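Local coordinates for long form salivary protein D7L1 (Anopheles stephensi, PDB 3NHI) that binds and sequesters cysteinyl leukotrienes and thromboxane A2 analogues, blunting the host response while the female mosquito feeds on blood, at residues Y19-L23 with M33-N37; W36-R40 with V124-R128. All coordinates share one frame; numbering follows the deposited sequence.

Interaction 1: residues Y19-L23 with M33-N37. With EAH ((5S,7E,9E,11Z,14Z)-5-hydroxyicosa-7,9,11,14-tetraenoic acid), chain B.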
loop_
_atom_site.group_PDB
_atom_site.type_symbol
_atom_site.label_atom_id
_atom_site.label_comp_id
_atom_site.label_asym_id
_atom_site.label_seq_id
_atom_site.Cartn_x
_atom_site.Cartn_y
_atom_site.Cartn_z
ATOM N N TYR A 19 5.870 -2.915 -7.488
ATOM C CA TYR A 19 6.831 -2.218 -8.350
ATOM C C TYR A 19 8.091 -1.869 -7.559
ATOM O O TYR A 19 9.206 -2.115 -8.012
ATOM C CB TYR A 19 6.231 -0.932 -8.933
ATOM C CG TYR A 19 5.449 -1.057 -10.227
ATOM C CD1 TYR A 19 5.934 -0.496 -11.407
ATOM C CD2 TYR A 19 4.200 -1.675 -10.258
ATOM C CE1 TYR A 19 5.212 -0.574 -12.592
ATOM C CE2 TYR A 19 3.466 -1.755 -11.442
ATOM C CZ TYR A 19 3.984 -1.205 -12.599
ATOM O OH TYR A 19 3.260 -1.290 -13.760
ATOM N N GLU A 20 7.921 -1.289 -6.376
ATOM C CA GLU A 20 9.081 -0.908 -5.556
ATOM C C GLU A 20 9.986 -2.090 -5.250
ATOM O O GLU A 20 11.226 -1.970 -5.271
ATOM C CB GLU A 20 8.639 -0.252 -4.248
ATOM C CG GLU A 20 8.044 1.131 -4.411
ATOM C CD GLU A 20 7.463 1.692 -3.131
ATOM O OE1 GLU A 20 6.855 2.776 -3.213
ATOM O OE2 GLU A 20 7.595 1.060 -2.056
ATOM N N ASP A 21 9.375 -3.232 -4.967
ATOM C CA ASP A 21 10.142 -4.371 -4.502
ATOM C C ASP A 21 10.695 -5.241 -5.627
ATOM O O ASP A 21 11.558 -6.088 -5.381
ATOM C CB ASP A 21 9.327 -5.181 -3.505
ATOM C CG ASP A 21 9.164 -4.459 -2.173
ATOM O OD1 ASP A 21 9.802 -3.402 -1.973
ATOM O OD2 ASP A 21 8.416 -4.963 -1.334
ATOM N N HIS A 22 10.220 -5.028 -6.853
ATOM C CA HIS A 22 10.621 -5.902 -7.972
ATOM C C HIS A 22 11.208 -5.219 -9.194
ATOM O O HIS A 22 11.903 -5.865 -9.968
ATOM C CB HIS A 22 9.475 -6.849 -8.343
ATOM C CG HIS A 22 9.101 -7.748 -7.217
ATOM N ND1 HIS A 22 9.805 -8.897 -6.925
ATOM C CD2 HIS A 22 8.174 -7.616 -6.241
ATOM C CE1 HIS A 22 9.299 -9.454 -5.840
ATOM N NE2 HIS A 22 8.312 -8.694 -5.401
ATOM N N LEU A 23 10.949 -3.932 -9.388
ATOM C CA LEU A 23 11.606 -3.229 -10.484
ATOM C C LEU A 23 13.116 -3.269 -10.297
ATOM O O LEU A 23 13.620 -3.074 -9.183
ATOM C CB LEU A 23 11.141 -1.778 -10.587
ATOM C CG LEU A 23 9.779 -1.514 -11.223
ATOM C CD1 LEU A 23 9.393 -0.070 -10.960
ATOM C CD2 LEU A 23 9.766 -1.815 -12.724
ATOM N N MET A 33 9.019 -1.600 -16.449
ATOM C CA MET A 33 7.883 -0.749 -16.114
ATOM C C MET A 33 6.937 -0.542 -17.305
ATOM O O MET A 33 5.723 -0.584 -17.132
ATOM C CB MET A 33 8.321 0.586 -15.503
ATOM C CG MET A 33 7.158 1.366 -14.900
ATOM S SD MET A 33 7.610 2.542 -13.622
ATOM C CE MET A 33 8.679 3.642 -14.543
ATOM N N THR A 34 7.489 -0.356 -18.502
ATOM C CA THR A 34 6.679 -0.176 -19.718
ATOM C C THR A 34 5.783 -1.387 -19.994
ATOM O O THR A 34 4.595 -1.237 -20.306
ATOM C CB THR A 34 7.562 0.118 -20.957
ATOM O OG1 THR A 34 8.389 1.258 -20.694
ATOM C CG2 THR A 34 6.711 0.395 -22.197
ATOM N N LEU A 35 6.355 -2.581 -19.879
ATOM C CA LEU A 35 5.600 -3.811 -20.087
ATOM C C LEU A 35 4.560 -4.018 -18.987
ATOM O O LEU A 35 3.400 -4.315 -19.270
ATOM C CB LEU A 35 6.546 -5.016 -20.196
ATOM C CG LEU A 35 7.276 -5.157 -21.542
ATOM C CD1 LEU A 35 8.505 -6.044 -21.410
ATOM C CD2 LEU A 35 6.345 -5.688 -22.630
ATOM N N TRP A 36 4.975 -3.843 -17.734
ATOM C CA TRP A 36 4.070 -4.073 -16.611
ATOM C C TRP A 36 2.950 -3.033 -16.550
ATOM O O TRP A 36 1.822 -3.371 -16.199
ATOM C CB TRP A 36 4.825 -4.131 -15.275
ATOM C CG TRP A 36 5.878 -5.202 -15.185
ATOM C CD1 TRP A 36 6.095 -6.238 -16.059
ATOM C CD2 TRP A 36 6.846 -5.349 -14.140
ATOM N NE1 TRP A 36 7.151 -7.008 -15.623
ATOM C CE2 TRP A 36 7.629 -6.484 -14.451
ATOM C CE3 TRP A 36 7.136 -4.621 -12.975
ATOM C CZ2 TRP A 36 8.677 -6.916 -13.634
ATOM C CZ3 TRP A 36 8.183 -5.050 -12.162
ATOM C CH2 TRP A 36 8.942 -6.184 -12.499
ATOM N N ASN A 37 3.261 -1.776 -16.877
ATOM C CA ASN A 37 2.248 -0.718 -16.945
ATOM C C ASN A 37 1.148 -1.074 -17.939
ATOM O O ASN A 37 -0.014 -0.705 -17.750
ATOM C CB ASN A 37 2.868 0.626 -17.354
ATOM C CG ASN A 37 3.554 1.351 -16.204
ATOM O OD1 ASN A 37 3.540 0.903 -15.057
ATOM N ND2 ASN A 37 4.156 2.495 -16.514
HETATM O O1 EAH B . -5.207 4.877 -10.466
HETATM C C1 EAH B . -4.457 4.031 -11.017
HETATM O O2 EAH B . -3.284 4.298 -11.375
HETATM C C2 EAH B . -4.996 2.633 -11.246
HETATM C C3 EAH B . -4.112 1.852 -12.221
HETATM C C4 EAH B . -3.070 1.013 -11.484
HETATM C C5 EAH B . -2.185 0.283 -12.473
HETATM O O3 EAH B . -2.890 -0.695 -13.045
HETATM C C6 EAH B . -0.970 -0.303 -11.760
HETATM C C7 EAH B . -0.145 -1.175 -12.694
HETATM C C8 EAH B . -0.308 -2.635 -12.327
HETATM C C9 EAH B . 0.302 -3.470 -13.355
HETATM C C10 EAH B . 0.021 -4.756 -13.149
HETATM C C11 EAH B . 0.648 -5.545 -14.206
HETATM C C12 EAH B . 0.490 -6.865 -14.338
HETATM C C13 EAH B . -0.340 -7.705 -13.396
HETATM C C14 EAH B . 0.584 -8.281 -12.345
HETATM C C15 EAH B . 0.526 -9.538 -11.898
HETATM C C16 EAH B . -0.488 -10.549 -12.375
HETATM C C17 EAH B . -1.604 -10.647 -11.347
HETATM C C18 EAH B . -2.768 -9.742 -11.727
HETATM C C19 EAH B . -4.026 -10.153 -10.981
HETATM C C20 EAH B . -5.161 -9.200 -11.279
#

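Interaction 2: residues W36-R40 with V124-R128. With EAH ((5S,7E,9E,11Z,14Z)-5-hydroxyicosa-7,9,11,14-tetraenoic acid), chain B.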
loop_
_atom_site.group_PDB
_atom_site.type_symbol
_atom_site.label_atom_id
_atom_site.label_comp_id
_atom_site.label_asym_id
_atom_site.label_seq_id
_atom_site.Cartn_x
_atom_site.Cartn_y
_atom_site.Cartn_z
ATOM N N TRP A 36 4.975 -3.843 -17.734
ATOM C CA TRP A 36 4.070 -4.073 -16.611
ATOM C C TRP A 36 2.950 -3.033 -16.550
ATOM O O TRP A 36 1.822 -3.371 -16.199
ATOM C CB TRP A 36 4.825 -4.131 -15.275
ATOM C CG TRP A 36 5.878 -5.202 -15.185
ATOM C CD1 TRP A 36 6.095 -6.238 -16.059
ATOM C CD2 TRP A 36 6.846 -5.349 -14.140
ATOM N NE1 TRP A 36 7.151 -7.008 -15.623
ATOM C CE2 TRP A 36 7.629 -6.484 -14.451
ATOM C CE3 TRP A 36 7.136 -4.621 -12.975
ATOM C CZ2 TRP A 36 8.677 -6.916 -13.634
ATOM C CZ3 TRP A 36 8.183 -5.050 -12.162
ATOM C CH2 TRP A 36 8.942 -6.184 -12.499
ATOM N N ASN A 37 3.261 -1.776 -16.877
ATOM C CA ASN A 37 2.248 -0.718 -16.945
ATOM C C ASN A 37 1.148 -1.074 -17.939
ATOM O O ASN A 37 -0.014 -0.705 -17.750
ATOM C CB ASN A 37 2.868 0.626 -17.354
ATOM C CG ASN A 37 3.554 1.351 -16.204
ATOM O OD1 ASN A 37 3.540 0.903 -15.057
ATOM N ND2 ASN A 37 4.156 2.495 -16.514
ATOM N N ALA A 38 1.523 -1.802 -18.990
ATOM C CA ALA A 38 0.581 -2.246 -20.011
ATOM C C ALA A 38 -0.069 -3.580 -19.637
ATOM O O ALA A 38 -0.775 -4.179 -20.449
ATOM C CB ALA A 38 1.286 -2.352 -21.360
ATOM N N TRP A 39 0.167 -4.037 -18.406
ATOM C CA TRP A 39 -0.379 -5.309 -17.909
ATOM C C TRP A 39 0.055 -6.509 -18.764
ATOM O O TRP A 39 -0.714 -7.441 -19.015
ATOM C CB TRP A 39 -1.905 -5.225 -17.708
ATOM C CG TRP A 39 -2.279 -4.491 -16.445
ATOM C CD1 TRP A 39 -2.074 -3.167 -16.170
ATOM C CD2 TRP A 39 -2.919 -5.048 -15.294
ATOM N NE1 TRP A 39 -2.551 -2.864 -14.914
ATOM C CE2 TRP A 39 -3.073 -4.002 -14.351
ATOM C CE3 TRP A 39 -3.375 -6.332 -14.963
ATOM C CZ2 TRP A 39 -3.672 -4.204 -13.097
ATOM C CZ3 TRP A 39 -3.973 -6.534 -13.713
ATOM C CH2 TRP A 39 -4.112 -5.472 -12.797
ATOM N N ARG A 40 1.303 -6.450 -19.211
ATOM C CA ARG A 40 1.917 -7.564 -19.912
ATOM C C ARG A 40 2.862 -8.260 -18.948
ATOM O O ARG A 40 3.752 -7.627 -18.377
ATOM C CB ARG A 40 2.659 -7.071 -21.151
ATOM C CG ARG A 40 1.722 -6.548 -22.233
ATOM C CD ARG A 40 2.482 -5.894 -23.372
ATOM N NE ARG A 40 3.232 -6.875 -24.152
ATOM C CZ ARG A 40 3.995 -6.583 -25.202
ATOM N NH1 ARG A 40 4.125 -5.325 -25.615
ATOM N NH2 ARG A 40 4.635 -7.556 -25.838
ATOM N N VAL A 124 -7.257 -10.727 -18.647
ATOM C CA VAL A 124 -6.587 -9.497 -18.214
ATOM C C VAL A 124 -7.535 -8.299 -18.088
ATOM O O VAL A 124 -7.530 -7.619 -17.067
ATOM C CB VAL A 124 -5.333 -9.153 -19.072
ATOM C CG1 VAL A 124 -5.659 -9.046 -20.571
ATOM C CG2 VAL A 124 -4.677 -7.875 -18.561
ATOM N N ASN A 125 -8.376 -8.060 -19.091
ATOM C CA ASN A 125 -9.264 -6.902 -19.020
ATOM C C ASN A 125 -10.258 -6.991 -17.872
ATOM O O ASN A 125 -10.435 -6.022 -17.124
ATOM C CB ASN A 125 -9.957 -6.668 -20.355
ATOM C CG ASN A 125 -8.983 -6.255 -21.427
ATOM O OD1 ASN A 125 -8.009 -5.544 -21.154
ATOM N ND2 ASN A 125 -9.224 -6.705 -22.648
ATOM N N LEU A 126 -10.869 -8.161 -17.696
ATOM C CA LEU A 126 -11.765 -8.378 -16.565
ATOM C C LEU A 126 -11.030 -8.177 -15.237
ATOM O O LEU A 126 -11.555 -7.516 -14.330
ATOM C CB LEU A 126 -12.396 -9.770 -16.617
ATOM C CG LEU A 126 -13.216 -10.173 -15.385
ATOM C CD1 LEU A 126 -14.453 -9.309 -15.241
ATOM C CD2 LEU A 126 -13.595 -11.644 -15.453
ATOM N N SER A 127 -9.818 -8.716 -15.122
ATOM C CA SER A 127 -9.074 -8.589 -13.877
ATOM C C SER A 127 -8.789 -7.128 -13.539
ATOM O O SER A 127 -8.818 -6.740 -12.371
ATOM C CB SER A 127 -7.783 -9.414 -13.923
ATOM O OG SER A 127 -6.749 -8.789 -14.678
ATOM N N ARG A 128 -8.535 -6.317 -14.566
ATOM C CA ARG A 128 -8.299 -4.897 -14.363
ATOM C C ARG A 128 -9.559 -4.158 -13.941
ATOM O O ARG A 128 -9.482 -3.163 -13.210
ATOM C CB ARG A 128 -7.703 -4.252 -15.614
ATOM C CG ARG A 128 -6.342 -4.816 -15.951
ATOM C CD ARG A 128 -5.754 -4.176 -17.193
ATOM N NE ARG A 128 -5.355 -2.793 -16.938
ATOM C CZ ARG A 128 -4.727 -2.004 -17.803
ATOM N NH1 ARG A 128 -4.415 -2.445 -19.016
ATOM N NH2 ARG A 128 -4.410 -0.768 -17.448
HETATM O O1 EAH B . -5.207 4.877 -10.466
HETATM C C1 EAH B . -4.457 4.031 -11.017
HETATM O O2 EAH B . -3.284 4.298 -11.375
HETATM C C2 EAH B . -4.996 2.633 -11.246
HETATM C C3 EAH B . -4.112 1.852 -12.221
HETATM C C4 EAH B . -3.070 1.013 -11.484
HETATM C C5 EAH B . -2.185 0.283 -12.473
HETATM O O3 EAH B . -2.890 -0.695 -13.045
HETATM C C6 EAH B . -0.970 -0.303 -11.760
HETATM C C7 EAH B . -0.145 -1.175 -12.694
HETATM C C8 EAH B . -0.308 -2.635 -12.327
HETATM C C9 EAH B . 0.302 -3.470 -13.355
HETATM C C10 EAH B . 0.021 -4.756 -13.149
HETATM C C11 EAH B . 0.648 -5.545 -14.206
HETATM C C12 EAH B . 0.490 -6.865 -14.338
HETATM C C13 EAH B . -0.340 -7.705 -13.396
HETATM C C14 EAH B . 0.584 -8.281 -12.345
HETATM C C15 EAH B . 0.526 -9.538 -11.898
HETATM C C16 EAH B . -0.488 -10.549 -12.375
HETATM C C17 EAH B . -1.604 -10.647 -11.347
HETATM C C18 EAH B . -2.768 -9.742 -11.727
HETATM C C19 EAH B . -4.026 -10.153 -10.981
HETATM C C20 EAH B . -5.161 -9.200 -11.279
HETATM O O HOH W 1 -2.123 0.424 -19.045
#

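Interaction 1: residues Y19-L23 with M33-N37
Tyr19 reaches across to helix 28-37 with the far end of its ring, and its hydroxyl gives a hydrogen bond of 2.6 Å from OH to OD1 of Asn37. The bond lies in the carbonyl plane of the amide and uses a lone pair, with a C=O...O angle of 142°; the phenol ring and the amide are turned moderately against each other. Behind the hydroxyl, one face of the Tyr19 ring takes the CE3 edge of Trp36 in a T-shaped stack, centroids 5.9 Å apart and planes at 84°. Met33 comes in at the ring's edge, its CG in the ring plane and 3.6 Å from CE1 of Tyr19. With CG anti to the backbone N (chi1 -169°), the Met33 chain crosses the Tyr19 side chain at about a right angle, and its sulfur makes an oblique Met-aromatic contact. Leu23, the first residue past the end of helix 8-22, sets CD2 3.6 Å from CZ3 of Trp36 and also against CB of Met33. Both helices belong to the all-helical odorant-binding-protein fold of the PBP/GOBP family, and here they form part of the wall of its lipid pocket: OH of Tyr19 lies 3.6 Å from C7 of the bound hydroxyeicosatetraenoic acid, and O of Trp36 is 3.2 Å from its C11. Farther out, Tyr51 of helix 46-58 stacks on Trp36 and meets Tyr19 edge-to-face, so a third helix helps to fix both rings. Elsewhere on helix 8-22, Glu20 and Asp21 form salt bridges to Arg212.

Interaction 2: residues W36-R40 with V124-R128
The indole of Trp39 is sandwiched between Arg128 on one face and the polyene of the bound fatty acid on the other. On the protein side the guanidinium lies almost parallel to the ring, planes at 7°, with CZ of Arg128 3.3 Å from CD1 of Trp39 in a cation-pi stack over the pyrrole part. The same arginine lays its CG over the benzo ring as a CH-pi contact, 3.5 Å from CE3 of Trp39; a bend at chi3 (71°) lets methylene and guanidinium both follow the indole. Against the opposite face, C10 of the ligand sits 3.4 Å from CE2 of Trp39. In the ring plane lie O of Asn37 and C5 of the ligand, while NE1 of Trp39 gives a hydrogen bond of 2.9 Å to the ligand hydroxyl O3, at 154°. Val124 CG2 packs 3.9 Å from CB of Trp39. Ser127 brings OG near CZ3 of Trp39 and bonds it back to O of Val124, which also accepts a hydrogen bond from N of Arg128. Two further bonds steady the guanidinium: NE of Arg128 donates to O of Gly133, which is also hydrogen-bonded to the ligand, and a water 3.0 Å from NH2 of Arg128 bridges to O of Asn37. The positive charge over the indole would probably polarise it and strengthen NE1 as a donor. Trp39, at positive phi, is the C-prime residue of the Schellman motif that ends helix 28-37, and this helix terminus presents the indole to the leukotriene C4 site.

Helix 28-37 serves both contacts, and Trp36 and Asn37 belong to both ranges. Interaction 1 is the more buried: it joins two helices close in sequence through aromatic and aliphatic side chains, with one direct hydrogen bond. Interaction 2, only partly buried, ties the end of the same helix to helix 109-130, far along the chain, through a cationic stack and a bridging water. The two meet where N of Arg40 probably bonds to O of Leu35, closing the helix end. Both touch the same fatty acid, but differently: 19-23 with 33-37 meets its chain by van der Waals contact, whereas 36-40 with 124-128 also grips its hydroxyl.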